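Local coordinates for glutamate receptor 1 (Adineta vaga, PDB 4IO2), which probably works as a ligand-gated ion channel, of which this chain is the extracellular ligand-binding domain, here with glutamate bound, at residues T38-D43 with K240-K245; N100-N105 with V223-L228. One frame throughout, in Å; residues are numbered along the deposited sequence. Where two conformers were deposited one is given.

Contact 1. Residues T38-D43 with K240-K245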
loop_
_atom_site.group_PDB
_atom_site.type_symbol
_atom_site.label_atom_id
_atom_site.label_comp_id
_atom_site.label_asym_id
_atom_site.label_seq_id
_atom_site.Cartn_x
_atom_site.Cartn_y
_atom_site.Cartn_z
ATOM N N THR A 38 22.346 -6.110 10.789
ATOM C CA THR A 38 21.790 -7.081 9.858
ATOM C C THR A 38 20.266 -6.884 9.819
ATOM O O THR A 38 19.705 -6.164 10.653
ATOM C CB THR A 38 22.100 -8.537 10.264
ATOM O OG1 THR A 38 21.593 -8.791 11.590
ATOM C CG2 THR A 38 23.623 -8.808 10.240
ATOM N N GLY A 39 19.608 -7.516 8.866
ATOM C CA GLY A 39 18.171 -7.568 8.826
ATOM C C GLY A 39 17.601 -7.205 7.470
ATOM O O GLY A 39 18.330 -6.926 6.508
ATOM N N TYR A 40 16.269 -7.252 7.380
ATOM C CA TYR A 40 15.550 -6.896 6.169
ATOM C C TYR A 40 16.027 -5.550 5.598
ATOM O O TYR A 40 16.224 -5.441 4.390
ATOM C CB TYR A 40 14.045 -6.847 6.512
ATOM C CG TYR A 40 13.096 -6.370 5.435
ATOM C CD1 TYR A 40 13.060 -5.043 5.036
ATOM C CD2 TYR A 40 12.230 -7.244 4.823
ATOM C CE1 TYR A 40 12.157 -4.611 4.108
ATOM C CE2 TYR A 40 11.346 -6.822 3.858
ATOM C CZ TYR A 40 11.320 -5.482 3.506
ATOM O OH TYR A 40 10.435 -5.035 2.545
ATOM N N VAL A 41 16.165 -4.540 6.450
ATOM C CA VAL A 41 16.534 -3.210 5.967
ATOM C C VAL A 41 17.910 -3.216 5.343
ATOM O O VAL A 41 18.139 -2.575 4.305
ATOM C CB VAL A 41 16.462 -2.177 7.120
ATOM C CG1 VAL A 41 17.173 -0.873 6.824
ATOM C CG2 VAL A 41 15.000 -1.977 7.493
ATOM N N LEU A 42 18.859 -3.865 5.986
ATOM C CA LEU A 42 20.237 -3.891 5.474
ATOM C C LEU A 42 20.282 -4.637 4.141
ATOM O O LEU A 42 20.974 -4.222 3.200
ATOM C CB LEU A 42 21.165 -4.537 6.497
ATOM C CG LEU A 42 21.539 -3.675 7.722
ATOM C CD1 LEU A 42 22.331 -2.414 7.333
ATOM C CD2 LEU A 42 20.325 -3.272 8.589
ATOM N N ASP A 43 19.508 -5.722 4.023
ATOM C CA ASP A 43 19.468 -6.433 2.757
ATOM C C ASP A 43 18.797 -5.572 1.665
ATOM O O ASP A 43 19.210 -5.572 0.489
ATOM C CB ASP A 43 18.711 -7.778 2.862
ATOM C CG ASP A 43 19.434 -8.823 3.653
ATOM O OD1 ASP A 43 20.601 -8.637 4.068
ATOM O OD2 ASP A 43 18.827 -9.926 3.779
ATOM N N LYS A 240 12.315 -14.280 4.143
ATOM C CA LYS A 240 13.620 -14.586 4.746
ATOM C C LYS A 240 13.695 -14.174 6.221
ATOM O O LYS A 240 14.168 -14.917 7.062
ATOM C CB LYS A 240 14.750 -13.896 3.965
ATOM C CG LYS A 240 16.127 -14.019 4.595
ATOM C CD LYS A 240 17.212 -13.320 3.784
ATOM C CE LYS A 240 18.541 -13.385 4.526
ATOM N NZ LYS A 240 19.625 -12.652 3.806
ATOM N N TRP A 241 13.250 -12.960 6.532
ATOM C CA TRP A 241 13.406 -12.411 7.864
ATOM C C TRP A 241 12.230 -12.689 8.801
ATOM O O TRP A 241 12.414 -12.649 10.014
ATOM C CB TRP A 241 13.692 -10.896 7.770
ATOM C CG TRP A 241 15.065 -10.662 7.171
ATOM C CD1 TRP A 241 15.376 -10.340 5.862
ATOM C CD2 TRP A 241 16.331 -10.838 7.841
ATOM N NE1 TRP A 241 16.736 -10.273 5.708
ATOM C CE2 TRP A 241 17.348 -10.586 6.888
ATOM C CE3 TRP A 241 16.694 -11.164 9.149
ATOM C CZ2 TRP A 241 18.696 -10.639 7.203
ATOM C CZ3 TRP A 241 18.054 -11.243 9.474
ATOM C CH2 TRP A 241 19.045 -10.987 8.491
ATOM N N PHE A 242 11.032 -12.905 8.272
ATOM C CA PHE A 242 9.835 -12.966 9.124
ATOM C C PHE A 242 9.181 -14.332 9.223
ATOM O O PHE A 242 8.380 -14.564 10.133
ATOM C CB PHE A 242 8.782 -11.956 8.670
ATOM C CG PHE A 242 9.189 -10.513 8.923
ATOM C CD1 PHE A 242 10.005 -9.845 8.010
ATOM C CD2 PHE A 242 8.810 -9.859 10.089
ATOM C CE1 PHE A 242 10.384 -8.514 8.255
ATOM C CE2 PHE A 242 9.180 -8.526 10.334
ATOM C CZ PHE A 242 9.989 -7.880 9.412
ATOM N N GLN A 243 9.544 -15.292 8.386
ATOM C CA GLN A 243 8.908 -16.629 8.501
ATOM C C GLN A 243 9.158 -17.460 9.790
ATOM O O GLN A 243 8.434 -18.377 10.116
ATOM C CB GLN A 243 9.147 -17.459 7.254
ATOM C CG GLN A 243 8.039 -17.239 6.247
ATOM C CD GLN A 243 7.831 -18.423 5.273
ATOM O OE1 GLN A 243 8.623 -19.384 5.226
ATOM N NE2 GLN A 243 6.757 -18.345 4.493
ATOM N N THR A 244 10.145 -17.112 10.558
ATOM C CA THR A 244 10.551 -17.944 11.662
ATOM C C THR A 244 9.522 -17.971 12.805
ATOM O O THR A 244 8.878 -16.969 13.090
ATOM C CB THR A 244 11.881 -17.334 12.204
ATOM O OG1 THR A 244 12.762 -17.049 11.090
ATOM C CG2 THR A 244 12.571 -18.306 13.264
ATOM N N LYS A 245 9.414 -19.114 13.484
ATOM C CA LYS A 245 8.573 -19.261 14.664
ATOM C C LYS A 245 9.225 -20.237 15.640
ATOM O O LYS A 245 9.032 -21.445 15.525
ATOM C CB LYS A 245 7.201 -19.772 14.237
ATOM C CG LYS A 245 6.162 -19.849 15.288
ATOM C CD LYS A 245 4.786 -19.997 14.606
ATOM C CE LYS A 245 4.720 -19.252 13.260
ATOM N NZ LYS A 245 3.343 -19.211 12.689
HETATM O O HOH W 1 22.004 -11.046 3.892
#
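The indole of Trp241 lies flat over Gly39, the N-cap residue of helix 40-52, and so joins the end of helix 233-242 to this helix start in the clamshell fold of glutamate-receptor ligand-binding domains. Gly39 CA stands 3.4 Å from the centroid of the six-membered ring, 9° off its normal, a CH-pi contact; Tyr40 N lies over the same face, Lys240 CG over the opposite one. With CG anti to its carbonyl carbon (chi1 -70°), Asp43 swings its carboxylate to the indole edge. There Trp241 NE1 donates to Asp43 OD2 at 2.9 Å; the oxygen sits in the ring plane, while the N-H comes from above the carboxylate plane. Were Trp241 an alanine, Asp43 OD2 would probably lose one of its two protein donors and the Gly39 backbone its flat cover. Beside the indole, Phe242 CE1 approaches Tyr40 CD2 at 4.1 Å, and both rings meet Phe20 edge-to-face. Lys240, fully extended, comes in from the other face of the carboxylate plane: its NZ forms a salt bridge on the syn side of Asp43 OD2 at 2.8 Å, and a water donates to Asp43 OD1 at 2.8 Å.

Contact 2. Residues N100-N105 with V223-L228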
loop_
_atom_site.group_PDB
_atom_site.type_symbol
_atom_site.label_atom_id
_atom_site.label_comp_id
_atom_site.label_asym_id
_atom_site.label_seq_id
_atom_site.Cartn_x
_atom_site.Cartn_y
_atom_site.Cartn_z
ATOM N N ASN A 100 7.262 5.298 -2.682
ATOM C CA ASN A 100 6.240 4.285 -2.838
ATOM C C ASN A 100 6.486 3.248 -1.760
ATOM O O ASN A 100 7.620 3.016 -1.316
ATOM C CB ASN A 100 6.304 3.674 -4.243
ATOM C CG ASN A 100 5.920 4.662 -5.296
ATOM O OD1 ASN A 100 6.726 5.043 -6.126
ATOM N ND2 ASN A 100 4.672 5.108 -5.259
ATOM N N SER A 101 5.408 2.618 -1.322
ATOM C CA SER A 101 5.449 1.726 -0.177
ATOM C C SER A 101 6.381 0.537 -0.384
ATOM O O SER A 101 6.401 -0.062 -1.487
ATOM C CB SER A 101 4.033 1.202 0.075
ATOM O OG SER A 101 3.997 0.018 0.884
ATOM N N ILE A 102 7.126 0.193 0.672
ATOM C CA ILE A 102 7.908 -1.036 0.724
ATOM C C ILE A 102 7.147 -2.214 1.338
ATOM O O ILE A 102 7.558 -3.366 1.150
ATOM C CB ILE A 102 9.272 -0.838 1.432
ATOM C CG1 ILE A 102 9.106 -0.416 2.894
ATOM C CG2 ILE A 102 10.121 0.214 0.630
ATOM C CD1 ILE A 102 10.491 -0.407 3.622
ATOM N N SER A 103 6.055 -1.930 2.053
ATOM C CA SER A 103 5.270 -2.965 2.717
ATOM C C SER A 103 3.927 -2.410 3.124
ATOM O O SER A 103 3.849 -1.230 3.485
ATOM C CB SER A 103 6.004 -3.459 3.984
ATOM O OG SER A 103 5.288 -4.516 4.648
ATOM N N ASP A 104 2.898 -3.234 3.084
ATOM C CA ASP A 104 1.684 -2.924 3.791
ATOM C C ASP A 104 1.917 -3.085 5.292
ATOM O O ASP A 104 2.932 -3.605 5.754
ATOM C CB ASP A 104 0.526 -3.811 3.297
ATOM C CG ASP A 104 0.753 -5.311 3.519
ATOM O OD1 ASP A 104 1.569 -5.701 4.374
ATOM O OD2 ASP A 104 0.094 -6.122 2.813
ATOM N N ASN A 105 1.002 -2.545 6.064
ATOM C CA ASN A 105 1.089 -2.577 7.514
ATOM C C ASN A 105 -0.281 -2.432 8.094
ATOM O O ASN A 105 -1.216 -1.947 7.441
ATOM C CB ASN A 105 2.000 -1.434 8.038
ATOM C CG ASN A 105 2.224 -1.506 9.539
ATOM O OD1 ASN A 105 2.675 -2.515 10.058
ATOM N ND2 ASN A 105 1.902 -0.421 10.244
ATOM N N VAL A 223 10.961 4.170 -8.902
ATOM C CA VAL A 223 10.993 3.178 -9.968
ATOM C C VAL A 223 11.713 1.902 -9.503
ATOM O O VAL A 223 11.281 0.789 -9.809
ATOM C CB VAL A 223 11.659 3.771 -11.233
ATOM C CG1 VAL A 223 12.018 2.703 -12.266
ATOM C CG2 VAL A 223 10.740 4.837 -11.849
ATOM N N ASN A 224 12.812 2.062 -8.779
ATOM C CA ASN A 224 13.534 0.928 -8.307
ATOM C C ASN A 224 12.808 0.145 -7.211
ATOM O O ASN A 224 12.870 -1.086 -7.195
ATOM C CB ASN A 224 14.941 1.342 -7.881
ATOM C CG ASN A 224 15.869 1.442 -9.034
ATOM O OD1 ASN A 224 16.432 0.439 -9.467
ATOM N ND2 ASN A 224 16.020 2.640 -9.580
ATOM N N ILE A 225 12.152 0.818 -6.271
ATOM C CA ILE A 225 11.333 0.097 -5.308
ATOM C C ILE A 225 10.250 -0.715 -5.999
ATOM O O ILE A 225 10.043 -1.885 -5.662
ATOM C CB ILE A 225 10.688 1.068 -4.276
ATOM C CG1 ILE A 225 11.754 1.684 -3.413
ATOM C CG2 ILE A 225 9.602 0.351 -3.444
ATOM C CD1 ILE A 225 11.219 2.872 -2.663
ATOM N N LEU A 226 9.577 -0.121 -6.969
ATOM C CA LEU A 226 8.471 -0.806 -7.664
ATOM C C LEU A 226 9.008 -1.998 -8.459
ATOM O O LEU A 226 8.368 -3.009 -8.552
ATOM C CB LEU A 226 7.763 0.195 -8.553
ATOM C CG LEU A 226 6.923 1.202 -7.760
ATOM C CD1 LEU A 226 6.554 2.420 -8.624
ATOM C CD2 LEU A 226 5.680 0.524 -7.212
ATOM N N SER A 227 10.199 -1.883 -9.022
ATOM C CA SER A 227 10.818 -2.998 -9.706
ATOM C C SER A 227 11.137 -4.131 -8.726
ATOM O O SER A 227 10.901 -5.302 -9.051
ATOM C CB SER A 227 12.090 -2.547 -10.431
ATOM O OG SER A 227 12.684 -3.653 -11.053
ATOM N N LEU A 228 11.655 -3.814 -7.533
ATOM C CA LEU A 228 11.864 -4.861 -6.532
ATOM C C LEU A 228 10.556 -5.523 -6.124
ATOM O O LEU A 228 10.515 -6.732 -5.852
ATOM C CB LEU A 228 12.571 -4.308 -5.289
ATOM C CG LEU A 228 14.011 -3.795 -5.432
ATOM C CD1 LEU A 228 14.562 -3.370 -4.090
ATOM C CD2 LEU A 228 14.929 -4.862 -6.065
#
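Ile225 points from helix 218-230 at the backbone of Asn100 and Ser101. Both of its branches border Asn100 O, CD1 at 3.8 Å from that oxygen; CG2, anti to the backbone N, in addition comes within 3.8 Å of Ser101 O and meets the CG2 methyl of Ile102 at 4.1 Å, the two side chains running obliquely to each other. The next residue, Leu226, lays CD1 alongside the Asn100 side chain, whose exact placement is doubtful. No hydrogen bond crosses between the two segments; Ile225 and Leu226 meet the loop through methyl groups. Residues 100-105 lead into strand 103-112, which pairs antiparallel with strand 200-211; in this periplasmic-binding-protein-like fold such strands link the two lobes of the clamshell. Backbone hydrogen bonding to Phe207 on strand 200-211 positions Ile102. The loop is also held from the same helix region, by hydrogen bonds from Arg229 NH2 to Ser101 O and from Asn100 N to Asp222 OD1. Leu226 also packs on Thr89 of the second subunit. Farther along the strand, Asn105 ND2 is hydrogen-bonded to OD1 of Asp180, a glutamate-binding residue.

In the fold
Contacts 1 and 2 lie with their centres about 16 Å apart, and they touch where Tyr40 OH packs 3.6 Å from Ile102 O. Contact 2 is nested within the chain loop that contact 1 closes, and its helix 218-230 is followed directly by helix 233-242 of contact 1. Leu228 also packs on Leu44 of helix 40-52, the helix that begins in contact 1. None of the residues that touch across the two contacts is among those lining the glutamate pocket: the side chains of Phe242 and Ile102 are each about 7 Å from that of Asp85, which binds glutamate, and about 11 and 10 Å, respectively, from the bound ligand.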